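Glycosyl hydrolases family 31 family protein (Aspergillus niger, PDB 6DRU) catalyses the release of alpha-xylose from the non-reducing terminal glucose of xyloglucan oligosaccharides, as a family 31 alpha-xylosidase. Local coordinates at residues 545-550 and 641-646; 649-654 and 701-706; 552-557 and 587-592. All blocks are in the same frame, centred on the assembly; numbering follows the deposited sequence.

Contact 1: 545-550 and 641-646; sequences LAWTTF and QQYMFG. With NAG (2-acetamido-2-deoxy-beta-D-glucopyranose), chain E.
Tyr643 places its hydroxyl between Trp547 and the backbone of Phe550. This is a helix-to-sheet interface between domains. Helix 535-548 and the turn after it belong to the TIM-barrel domain. Strand 643-645 belongs to the antiparallel sheet of the C-terminal domain.

The tight part is aromatic. Trp547 NE1 donates to Tyr643 OH over 2.9 Å, with a bent N-H...O angle of 130°. The hydroxyl lies somewhat out of the indole plane. The two rings meet rim to rim, with planes at 69°, and neither covers the other's face. Tyr643 CG sits between its backbone N and carbonyl carbon (chi1 64°), which directs the phenol at the helix. Its hydroxyl probably also donates to Phe550 O, but the modelled separation is too short to be trusted in detail. The ring of Phe645 lies flat against the Phe550 carbonyl group, with Phe550 C 3.6 Å above the plane, over the ring centre. Leu503 and Val651 also pack on Tyr643.

The other end is looser. Gln641 does not touch segment 545-550. Its extended side chain leads to an N-acetylglucosamine of a protein-linked glycan, where Gln641 NE2 makes a weak 3.3 Å bond to O7 of the sugar. Asn637 and His158 hold the OE1 of Gln641. Back at the aromatic end, Phe550 CB approaches Phe645 CD2 at 4.0 Å.

Contact 2: 649-654 and 701-706; sequences LLVSPV and IPVFHL
Leu650 O accepts from Phe704 N at 2.9 Å, and the CA-H of Val703 also touches that oxygen. The motif is an antiparallel beta pair in the sheet of the C-terminal domain. Strands 649-651 and 703-705 run at 160° to each other.

Leu650 and Phe704 form the hydrogen-bonded pair. The return bond, from Leu650 N to Phe704 O, is also 2.9 Å and almost straight at 176°. One further backbone bond, Ser652 N to Pro702 O at 3.1 Å, lies beyond the bridged residues.

The side chains separate onto two faces. Leu650 and Phe704 lie side by side on one face, where Trp677 and Leu666 pack on both. Leu649, Val651, Val703 and His705 occupy the other. There Val651 and Val703 point the same way, and their CG2 methyls meet at 4.1 Å. Leu649 CG is anti to its carbonyl carbon (chi1 -68°), and CD2 reaches across to His705 CB at 3.7 Å. Ile701 stretches its CD1 to Val651 CG1. Phe550 touches both Ile701 and Val651, so this face meets the TIM-barrel domain.

Past the bridged residues, the Pro702 ring packs on Ser652 O. Val654 CG2 comes against Pro702 CD at 3.7 Å, the two side chains crossing at about a right angle.

Contact 3: 552-557 and 587-592; sequences PFMRTH and SYIHLR. With XYS (alpha-D-xylopyranose), chain N.
The side chains of Met554 and Arg592 run alongside each other, pointing opposite ways. Met554 SD lies against Arg592 CB and CG, 3.6 Å from each. Met554 CB sits by Arg592 NE, also at 3.6 Å. Met554 N lies off-centre over one face of the guanidinium. Arg592 NH2 donates to Pro552 O at 3.1 Å. That oxygen is in the guanidinium plane, but the donor stands well above the carbonyl plane. A water accepts from Met554 N at 2.9 Å and, weakly, from Arg592 NH2.

Torsions and outer partners set this position. The bend of Arg592 at chi2 (72°) carries the guanidinium to Pro552 and Met554 N. Leu250 O accepts from NE, while Thr549 O and Leu551 O accept from NH1. Met554 is extended, and its CE ends near Tyr588 O and Ile589 CG1.

This contact packs the short, weakly bonded strand about 554-555 of the TIM barrel, parallel to strand 252-254, against helix 582-594. The chain then leads to His557 in the xylose pocket, where Asp487, Asp285 and Arg470 also bind the sugar. His557 NE2 is hydrogen-bonded to O3 of xylose at 3.0 Å and donates to O4 at 3.1 Å.

The buried guanidinium is thus bound by four backbone carbonyls, from Leu250, Thr549, Leu551 and Pro552. Its positive charge is probably stabilised by these carbonyl dipoles in place of a carboxylate, tying strand, turn and helix together.

In the fold
Contacts 1 and 2 have centres about 7 Å apart and reach the same antiparallel sheet, in which strands 643-645 and 649-651 are neighbours. Contact 3 lies about 11 Å from the centre of contact 1 and 15 Å from that of contact 2. Along the chain, contact 3 is nested inside the loop that contact 1 closes, and contact 2 follows both. Helix 535-548 is followed in the chain, after a short turn, by strand 554-555, so contacts 1 and 3 share one part of the TIM-barrel domain. Contact 2 is internal to the C-terminal domain. Contact 1 joins the two domains, and the three together link the C-terminal sheet to a barrel strand leading to the xylose pocket.

Contact 1: 545-550 and 641-646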
loop_
_atom_site.group_PDB
_atom_site.type_symbol
_atom_site.label_atom_id
_atom_site.label_comp_id
_atom_site.label_asym_id
_atom_site.label_seq_id
_atom_site.Cartn_x
_atom_site.Cartn_y
_atom_site.Cartn_z
ATOM N N LEU A 545 -41.824 -27.694 -6.154
ATOM C CA LEU A 545 -41.561 -28.622 -7.250
ATOM C C LEU A 545 -42.410 -28.294 -8.472
ATOM O O LEU A 545 -41.959 -28.455 -9.612
ATOM C CB LEU A 545 -41.814 -30.058 -6.781
ATOM C CG LEU A 545 -41.336 -31.243 -7.629
ATOM C CD1 LEU A 545 -42.316 -31.589 -8.743
ATOM C CD2 LEU A 545 -39.953 -30.967 -8.199
ATOM N N ALA A 546 -43.645 -27.836 -8.253
ATOM C CA ALA A 546 -44.503 -27.461 -9.371
ATOM C C ALA A 546 -43.920 -26.283 -10.143
ATOM O O ALA A 546 -44.021 -26.225 -11.374
ATOM C CB ALA A 546 -45.908 -27.132 -8.868
ATOM N N TRP A 547 -43.299 -25.336 -9.434
ATOM C CA TRP A 547 -42.726 -24.169 -10.098
ATOM C C TRP A 547 -41.546 -24.555 -10.980
ATOM O O TRP A 547 -41.371 -23.999 -12.070
ATOM C CB TRP A 547 -42.305 -23.130 -9.062
ATOM C CG TRP A 547 -41.584 -21.959 -9.654
ATOM C CD1 TRP A 547 -41.913 -21.284 -10.794
ATOM C CD2 TRP A 547 -40.404 -21.330 -9.143
ATOM N NE1 TRP A 547 -41.015 -20.270 -11.021
ATOM C CE2 TRP A 547 -40.077 -20.277 -10.021
ATOM C CE3 TRP A 547 -39.593 -21.553 -8.027
ATOM C CZ2 TRP A 547 -38.975 -19.451 -9.818
ATOM C CZ3 TRP A 547 -38.500 -20.732 -7.826
ATOM C CH2 TRP A 547 -38.201 -19.693 -8.717
ATOM N N THR A 548 -40.722 -25.503 -10.524
ATOM C CA THR A 548 -39.548 -25.897 -11.294
ATOM C C THR A 548 -39.918 -26.510 -12.638
ATOM O O THR A 548 -39.065 -26.576 -13.529
ATOM C CB THR A 548 -38.697 -26.880 -10.491
ATOM O OG1 THR A 548 -39.409 -28.114 -10.333
ATOM C CG2 THR A 548 -38.380 -26.306 -9.121
ATOM N N THR A 549 -41.164 -26.963 -12.803
ATOM C CA THR A 549 -41.614 -27.424 -14.112
ATOM C C THR A 549 -41.548 -26.307 -15.145
ATOM O O THR A 549 -41.259 -26.562 -16.319
ATOM C CB THR A 549 -43.041 -27.968 -14.020
ATOM O OG1 THR A 549 -43.163 -28.805 -12.863
ATOM C CG2 THR A 549 -43.386 -28.777 -15.266
ATOM N N PHE A 550 -41.801 -25.070 -14.725
ATOM C CA PHE A 550 -41.808 -23.933 -15.635
ATOM C C PHE A 550 -40.582 -23.057 -15.403
ATOM O O PHE A 550 -40.693 -21.837 -15.246
ATOM C CB PHE A 550 -43.105 -23.142 -15.470
ATOM C CG PHE A 550 -44.339 -23.980 -15.651
ATOM C CD1 PHE A 550 -44.896 -24.152 -16.908
ATOM C CD2 PHE A 550 -44.933 -24.609 -14.568
ATOM C CE1 PHE A 550 -46.023 -24.928 -17.080
ATOM C CE2 PHE A 550 -46.062 -25.386 -14.733
ATOM C CZ PHE A 550 -46.608 -25.546 -15.991
ATOM N N GLN A 641 -42.680 -11.705 -8.914
ATOM C CA GLN A 641 -43.054 -13.100 -8.705
ATOM C C GLN A 641 -43.896 -13.669 -9.844
ATOM O O GLN A 641 -44.376 -14.802 -9.732
ATOM C CB GLN A 641 -43.801 -13.263 -7.375
ATOM C CG GLN A 641 -43.023 -12.767 -6.163
ATOM C CD GLN A 641 -43.787 -12.941 -4.865
ATOM O OE1 GLN A 641 -43.551 -12.227 -3.890
ATOM N NE2 GLN A 641 -44.707 -13.899 -4.845
ATOM N N GLN A 642 -44.094 -12.919 -10.926
ATOM C CA GLN A 642 -44.707 -13.430 -12.144
ATOM C C GLN A 642 -43.752 -13.221 -13.309
ATOM O O GLN A 642 -42.914 -12.314 -13.288
ATOM C CB GLN A 642 -46.042 -12.740 -12.457
ATOM C CG GLN A 642 -47.059 -12.740 -11.331
ATOM C CD GLN A 642 -48.363 -12.074 -11.739
ATOM O OE1 GLN A 642 -49.276 -11.913 -10.927
ATOM N NE2 GLN A 642 -48.457 -11.688 -13.007
ATOM N N TYR A 643 -43.885 -14.060 -14.334
ATOM C CA TYR A 643 -43.010 -13.957 -15.491
ATOM C C TYR A 643 -43.604 -14.751 -16.641
ATOM O O TYR A 643 -44.464 -15.614 -16.448
ATOM C CB TYR A 643 -41.599 -14.465 -15.178
ATOM C CG TYR A 643 -41.536 -15.938 -14.842
ATOM C CD1 TYR A 643 -41.793 -16.388 -13.554
ATOM C CD2 TYR A 643 -41.209 -16.877 -15.814
ATOM C CE1 TYR A 643 -41.734 -17.732 -13.243
ATOM C CE2 TYR A 643 -41.148 -18.223 -15.513
ATOM C CZ TYR A 643 -41.410 -18.645 -14.225
ATOM O OH TYR A 643 -41.350 -19.985 -13.917
ATOM N N MET A 644 -43.126 -14.447 -17.843
ATOM C CA MET A 644 -43.473 -15.208 -19.033
ATOM C C MET A 644 -42.412 -16.282 -19.246
ATOM O O MET A 644 -41.244 -15.965 -19.492
ATOM C CB MET A 644 -43.576 -14.292 -20.252
ATOM C CG MET A 644 -44.771 -13.342 -20.220
ATOM S SD MET A 644 -46.367 -14.130 -20.526
ATOM C CE MET A 644 -46.180 -14.654 -22.229
ATOM N N PHE A 645 -42.814 -17.546 -19.144
ATOM C CA PHE A 645 -41.927 -18.669 -19.443
ATOM C C PHE A 645 -42.101 -19.008 -20.916
ATOM O O PHE A 645 -43.039 -19.709 -21.301
ATOM C CB PHE A 645 -42.236 -19.861 -18.547
ATOM C CG PHE A 645 -41.270 -20.994 -18.701
ATOM C CD1 PHE A 645 -39.928 -20.817 -18.417
ATOM C CD2 PHE A 645 -41.702 -22.238 -19.129
ATOM C CE1 PHE A 645 -39.034 -21.859 -18.560
ATOM C CE2 PHE A 645 -40.811 -23.284 -19.271
ATOM C CZ PHE A 645 -39.476 -23.094 -18.985
ATOM N N GLY A 646 -41.192 -18.506 -21.744
ATOM C CA GLY A 646 -41.363 -18.553 -23.174
ATOM C C GLY A 646 -42.342 -17.488 -23.624
ATOM O O GLY A 646 -42.775 -16.641 -22.835
HETATM C C1 NAG E . -44.515 -9.806 -1.702
HETATM C C2 NAG E . -44.557 -10.968 -0.729
HETATM C C3 NAG E . -44.148 -10.581 0.644
HETATM C C4 NAG E . -42.842 -9.822 0.613
HETATM C C5 NAG E . -42.974 -8.647 -0.327
HETATM C C6 NAG E . -41.675 -7.867 -0.359
HETATM C C7 NAG E . -46.116 -12.822 -1.166
HETATM C C8 NAG E . -47.515 -13.393 -1.134
HETATM N N2 NAG E . -45.873 -11.504 -0.697
HETATM O O3 NAG E . -44.045 -11.740 1.438
HETATM O O4 NAG E . -42.522 -9.364 1.905
HETATM O O5 NAG E . -43.281 -9.136 -1.611
HETATM O O6 NAG E . -41.203 -7.773 -1.683
HETATM O O7 NAG E . -45.199 -13.491 -1.598
#

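Contact 2: 649-654 and 701-706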
loop_
_atom_site.group_PDB
_atom_site.type_symbol
_atom_site.label_atom_id
_atom_site.label_comp_id
_atom_site.label_asym_id
_atom_site.label_seq_id
_atom_site.Cartn_x
_atom_site.Cartn_y
_atom_site.Cartn_z
ATOM N N LEU A 649 -46.512 -18.803 -22.137
ATOM C CA LEU A 649 -46.925 -19.170 -20.789
ATOM C C LEU A 649 -46.661 -18.031 -19.814
ATOM O O LEU A 649 -45.606 -17.393 -19.861
ATOM C CB LEU A 649 -46.192 -20.430 -20.324
ATOM C CG LEU A 649 -46.548 -21.725 -21.056
ATOM C CD1 LEU A 649 -45.693 -22.874 -20.555
ATOM C CD2 LEU A 649 -48.023 -22.043 -20.885
ATOM N N LEU A 650 -47.627 -17.776 -18.932
ATOM C CA LEU A 650 -47.475 -16.829 -17.833
ATOM C C LEU A 650 -47.579 -17.599 -16.523
ATOM O O LEU A 650 -48.613 -18.213 -16.244
ATOM C CB LEU A 650 -48.532 -15.726 -17.898
ATOM C CG LEU A 650 -48.563 -14.771 -16.704
ATOM C CD1 LEU A 650 -47.508 -13.687 -16.862
ATOM C CD2 LEU A 650 -49.942 -14.155 -16.528
ATOM N N VAL A 651 -46.521 -17.546 -15.716
ATOM C CA VAL A 651 -46.401 -18.359 -14.511
ATOM C C VAL A 651 -46.387 -17.449 -13.291
ATOM O O VAL A 651 -45.845 -16.340 -13.338
ATOM C CB VAL A 651 -45.129 -19.235 -14.559
ATOM C CG1 VAL A 651 -45.057 -20.156 -13.350
ATOM C CG2 VAL A 651 -45.084 -20.037 -15.854
ATOM N N SER A 652 -46.991 -17.923 -12.199
ATOM C CA SER A 652 -46.981 -17.205 -10.924
ATOM C C SER A 652 -47.089 -18.232 -9.805
ATOM O O SER A 652 -48.177 -18.767 -9.540
ATOM C CB SER A 652 -48.111 -16.183 -10.838
ATOM O OG SER A 652 -48.138 -15.564 -9.563
ATOM N N PRO A 653 -45.985 -18.537 -9.124
ATOM C CA PRO A 653 -46.020 -19.573 -8.087
ATOM C C PRO A 653 -46.764 -19.111 -6.844
ATOM O O PRO A 653 -46.821 -17.921 -6.527
ATOM C CB PRO A 653 -44.538 -19.823 -7.777
ATOM C CG PRO A 653 -43.778 -19.173 -8.891
ATOM C CD PRO A 653 -44.622 -18.035 -9.355
ATOM N N VAL A 654 -47.334 -20.082 -6.134
ATOM C CA VAL A 654 -47.988 -19.821 -4.856
ATOM C C VAL A 654 -46.924 -19.822 -3.766
ATOM O O VAL A 654 -46.254 -20.834 -3.538
ATOM C CB VAL A 654 -49.081 -20.859 -4.567
ATOM C CG1 VAL A 654 -49.588 -20.712 -3.141
ATOM C CG2 VAL A 654 -50.227 -20.708 -5.554
ATOM N N ILE A 701 -50.567 -25.137 -10.109
ATOM C CA ILE A 701 -49.767 -23.915 -10.041
ATOM C C ILE A 701 -50.372 -22.895 -10.998
ATOM O O ILE A 701 -50.627 -23.235 -12.163
ATOM C CB ILE A 701 -48.285 -24.176 -10.378
ATOM C CG1 ILE A 701 -47.504 -22.860 -10.372
ATOM C CG2 ILE A 701 -48.131 -24.926 -11.701
ATOM C CD1 ILE A 701 -46.037 -23.027 -10.615
ATOM N N PRO A 702 -50.633 -21.663 -10.555
ATOM C CA PRO A 702 -51.279 -20.680 -11.437
ATOM C C PRO A 702 -50.485 -20.404 -12.704
ATOM O O PRO A 702 -49.401 -19.815 -12.660
ATOM C CB PRO A 702 -51.382 -19.432 -10.550
ATOM C CG PRO A 702 -51.391 -19.966 -9.153
ATOM C CD PRO A 702 -50.487 -21.164 -9.178
ATOM N N VAL A 703 -51.021 -20.843 -13.840
ATOM C CA VAL A 703 -50.382 -20.680 -15.141
ATOM C C VAL A 703 -51.455 -20.341 -16.166
ATOM O O VAL A 703 -52.457 -21.054 -16.283
ATOM C CB VAL A 703 -49.611 -21.947 -15.570
ATOM C CG1 VAL A 703 -49.206 -21.857 -17.036
ATOM C CG2 VAL A 703 -48.386 -22.156 -14.694
ATOM N N PHE A 704 -51.252 -19.251 -16.897
ATOM C CA PHE A 704 -52.082 -18.885 -18.035
ATOM C C PHE A 704 -51.279 -19.070 -19.314
ATOM O O PHE A 704 -50.059 -19.253 -19.287
ATOM C CB PHE A 704 -52.572 -17.437 -17.923
ATOM C CG PHE A 704 -53.375 -17.157 -16.689
ATOM C CD1 PHE A 704 -52.748 -16.940 -15.472
ATOM C CD2 PHE A 704 -54.756 -17.104 -16.743
ATOM C CE1 PHE A 704 -53.483 -16.680 -14.336
ATOM C CE2 PHE A 704 -55.495 -16.843 -15.608
ATOM C CZ PHE A 704 -54.854 -16.628 -14.406
ATOM N N HIS A 705 -51.970 -19.022 -20.448
ATOM C CA HIS A 705 -51.275 -19.156 -21.717
ATOM C C HIS A 705 -51.982 -18.347 -22.792
ATOM O O HIS A 705 -53.211 -18.237 -22.793
ATOM C CB HIS A 705 -51.155 -20.627 -22.140
ATOM C CG HIS A 705 -52.453 -21.262 -22.529
ATOM N ND1 HIS A 705 -52.999 -21.131 -23.790
ATOM C CD2 HIS A 705 -53.307 -22.046 -21.830
ATOM C CE1 HIS A 705 -54.134 -21.803 -23.846
ATOM N NE2 HIS A 705 -54.344 -22.368 -22.671
ATOM N N LEU A 706 -51.189 -17.775 -23.693
ATOM C CA LEU A 706 -51.700 -17.071 -24.856
ATOM C C LEU A 706 -51.816 -18.033 -26.029
ATOM O O LEU A 706 -51.070 -19.013 -26.130
ATOM C CB LEU A 706 -50.789 -15.901 -25.227
ATOM C CG LEU A 706 -50.664 -14.792 -24.182
ATOM C CD1 LEU A 706 -49.535 -13.836 -24.533
ATOM C CD2 LEU A 706 -51.978 -14.045 -24.042
#

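Contact 3: 552-557 and 587-592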
loop_
_atom_site.group_PDB
_atom_site.type_symbol
_atom_site.label_atom_id
_atom_site.label_comp_id
_atom_site.label_asym_id
_atom_site.label_seq_id
_atom_site.Cartn_x
_atom_site.Cartn_y
_atom_site.Cartn_z
ATOM N N PRO A 552 -36.141 -22.875 -16.717
ATOM C CA PRO A 552 -35.258 -23.365 -17.788
ATOM C C PRO A 552 -34.763 -24.782 -17.570
ATOM O O PRO A 552 -34.602 -25.531 -18.541
ATOM C CB PRO A 552 -34.109 -22.351 -17.774
ATOM C CG PRO A 552 -34.755 -21.090 -17.316
ATOM C CD PRO A 552 -35.766 -21.516 -16.281
ATOM N N PHE A 553 -34.534 -25.182 -16.321
ATOM C CA PHE A 553 -34.170 -26.552 -15.996
ATOM C C PHE A 553 -34.915 -26.975 -14.742
ATOM O O PHE A 553 -34.926 -26.245 -13.748
ATOM C CB PHE A 553 -32.655 -26.701 -15.798
ATOM C CG PHE A 553 -31.861 -26.520 -17.061
ATOM C CD1 PHE A 553 -31.625 -27.594 -17.905
ATOM C CD2 PHE A 553 -31.356 -25.277 -17.407
ATOM C CE1 PHE A 553 -30.899 -27.432 -19.073
ATOM C CE2 PHE A 553 -30.630 -25.110 -18.571
ATOM C CZ PHE A 553 -30.401 -26.188 -19.405
ATOM N N MET A 554 -35.541 -28.146 -14.795
ATOM C CA MET A 554 -36.293 -28.687 -13.670
ATOM C C MET A 554 -35.386 -29.637 -12.896
ATOM O O MET A 554 -35.046 -30.719 -13.388
ATOM C CB MET A 554 -37.555 -29.399 -14.150
ATOM C CG MET A 554 -38.487 -29.825 -13.030
ATOM S SD MET A 554 -39.735 -31.004 -13.573
ATOM C CE MET A 554 -40.642 -31.256 -12.051
ATOM N N ARG A 555 -34.991 -29.233 -11.691
ATOM C CA ARG A 555 -34.092 -30.029 -10.867
ATOM C C ARG A 555 -34.487 -29.887 -9.406
ATOM O O ARG A 555 -34.743 -28.776 -8.932
ATOM C CB ARG A 555 -32.629 -29.609 -11.066
ATOM C CG ARG A 555 -31.709 -29.992 -9.914
ATOM C CD ARG A 555 -30.262 -29.611 -10.198
ATOM N NE ARG A 555 -29.461 -29.532 -8.978
ATOM C CZ ARG A 555 -29.374 -28.446 -8.218
ATOM N NH1 ARG A 555 -30.040 -27.353 -8.559
ATOM N NH2 ARG A 555 -28.625 -28.447 -7.122
ATOM N N THR A 556 -34.537 -31.014 -8.704
ATOM C CA THR A 556 -34.781 -31.043 -7.270
ATOM C C THR A 556 -33.487 -31.377 -6.542
ATOM O O THR A 556 -32.669 -32.161 -7.035
ATOM C CB THR A 556 -35.875 -32.056 -6.915
ATOM O OG1 THR A 556 -36.087 -32.059 -5.498
ATOM C CG2 THR A 556 -35.495 -33.459 -7.383
ATOM N N HIS A 557 -33.307 -30.774 -5.372
ATOM C CA HIS A 557 -32.093 -30.934 -4.583
ATOM C C HIS A 557 -32.327 -30.288 -3.227
ATOM O O HIS A 557 -33.167 -29.396 -3.086
ATOM C CB HIS A 557 -30.881 -30.301 -5.280
ATOM C CG HIS A 557 -29.616 -30.378 -4.484
ATOM N ND1 HIS A 557 -29.022 -31.574 -4.143
ATOM C CD2 HIS A 557 -28.834 -29.407 -3.956
ATOM C CE1 HIS A 557 -27.928 -31.337 -3.442
ATOM N NE2 HIS A 557 -27.791 -30.029 -3.313
ATOM N N SER A 587 -47.098 -36.121 -11.640
ATOM C CA SER A 587 -47.831 -35.443 -12.704
ATOM C C SER A 587 -47.018 -34.299 -13.293
ATOM O O SER A 587 -46.981 -34.118 -14.517
ATOM C CB SER A 587 -49.169 -34.926 -12.176
ATOM O OG SER A 587 -48.987 -33.802 -11.331
ATOM N N TYR A 588 -46.351 -33.518 -12.440
ATOM C CA TYR A 588 -45.523 -32.426 -12.939
ATOM C C TYR A 588 -44.276 -32.940 -13.643
ATOM O O TYR A 588 -43.758 -32.273 -14.546
ATOM C CB TYR A 588 -45.156 -31.484 -11.793
ATOM C CG TYR A 588 -46.267 -30.522 -11.440
ATOM C CD1 TYR A 588 -46.540 -29.425 -12.248
ATOM C CD2 TYR A 588 -47.051 -30.715 -10.310
ATOM C CE1 TYR A 588 -47.557 -28.542 -11.936
ATOM C CE2 TYR A 588 -48.070 -29.838 -9.990
ATOM C CZ TYR A 588 -48.318 -28.754 -10.807
ATOM O OH TYR A 588 -49.330 -27.876 -10.494
ATOM N N ILE A 589 -43.775 -34.113 -13.246
ATOM C CA ILE A 589 -42.675 -34.733 -13.980
ATOM C C ILE A 589 -43.114 -35.075 -15.397
ATOM O O ILE A 589 -42.389 -34.824 -16.368
ATOM C CB ILE A 589 -42.160 -35.976 -13.228
ATOM C CG1 ILE A 589 -41.474 -35.563 -11.924
ATOM C CG2 ILE A 589 -41.207 -36.775 -14.105
ATOM C CD1 ILE A 589 -40.947 -36.730 -11.117
ATOM N N HIS A 590 -44.309 -35.653 -15.541
ATOM C CA HIS A 590 -44.828 -35.962 -16.869
ATOM C C HIS A 590 -45.129 -34.693 -17.660
ATOM O O HIS A 590 -44.870 -34.633 -18.867
ATOM C CB HIS A 590 -46.077 -36.832 -16.753
ATOM C CG HIS A 590 -45.783 -38.281 -16.519
ATOM N ND1 HIS A 590 -46.088 -38.921 -15.336
ATOM C CD2 HIS A 590 -45.218 -39.216 -17.318
ATOM C CE1 HIS A 590 -45.720 -40.188 -15.417
ATOM N NE2 HIS A 590 -45.189 -40.392 -16.609
ATOM N N LEU A 591 -45.684 -33.672 -17.000
ATOM C CA LEU A 591 -45.946 -32.406 -17.677
ATOM C C LEU A 591 -44.657 -31.784 -18.200
ATOM O O LEU A 591 -44.642 -31.175 -19.276
ATOM C CB LEU A 591 -46.662 -31.441 -16.731
ATOM C CG LEU A 591 -46.895 -30.021 -17.256
ATOM C CD1 LEU A 591 -47.751 -30.047 -18.515
ATOM C CD2 LEU A 591 -47.530 -29.145 -16.184
ATOM N N ARG A 592 -43.564 -31.926 -17.445
ATOM C CA ARG A 592 -42.275 -31.409 -17.887
ATOM C C ARG A 592 -41.859 -32.039 -19.210
ATOM O O ARG A 592 -41.427 -31.342 -20.136
ATOM C CB ARG A 592 -41.218 -31.659 -16.810
ATOM C CG ARG A 592 -39.803 -31.271 -17.207
ATOM C CD ARG A 592 -39.638 -29.764 -17.267
ATOM N NE ARG A 592 -38.296 -29.380 -17.692
ATOM C CZ ARG A 592 -37.858 -28.126 -17.738
ATOM N NH1 ARG A 592 -38.656 -27.127 -17.385
ATOM N NH2 ARG A 592 -36.620 -27.869 -18.137
HETATM C C1 XYS N . -22.891 -26.570 -1.432
HETATM C C2 XYS N . -23.871 -26.591 -2.582
HETATM C C3 XYS N . -24.902 -27.669 -2.332
HETATM C C4 XYS N . -24.207 -28.985 -2.064
HETATM C C5 XYS N . -23.175 -28.796 -0.973
HETATM O O1 XYS N . -23.584 -26.319 -0.232
HETATM O O2 XYS N . -24.503 -25.337 -2.689
HETATM O O3 XYS N . -25.738 -27.797 -3.458
HETATM O O4 XYS N . -25.156 -29.939 -1.649
HETATM O O5 XYS N . -22.237 -27.815 -1.359
HETATM O O HOH W 1 -34.780 -29.830 -17.048
#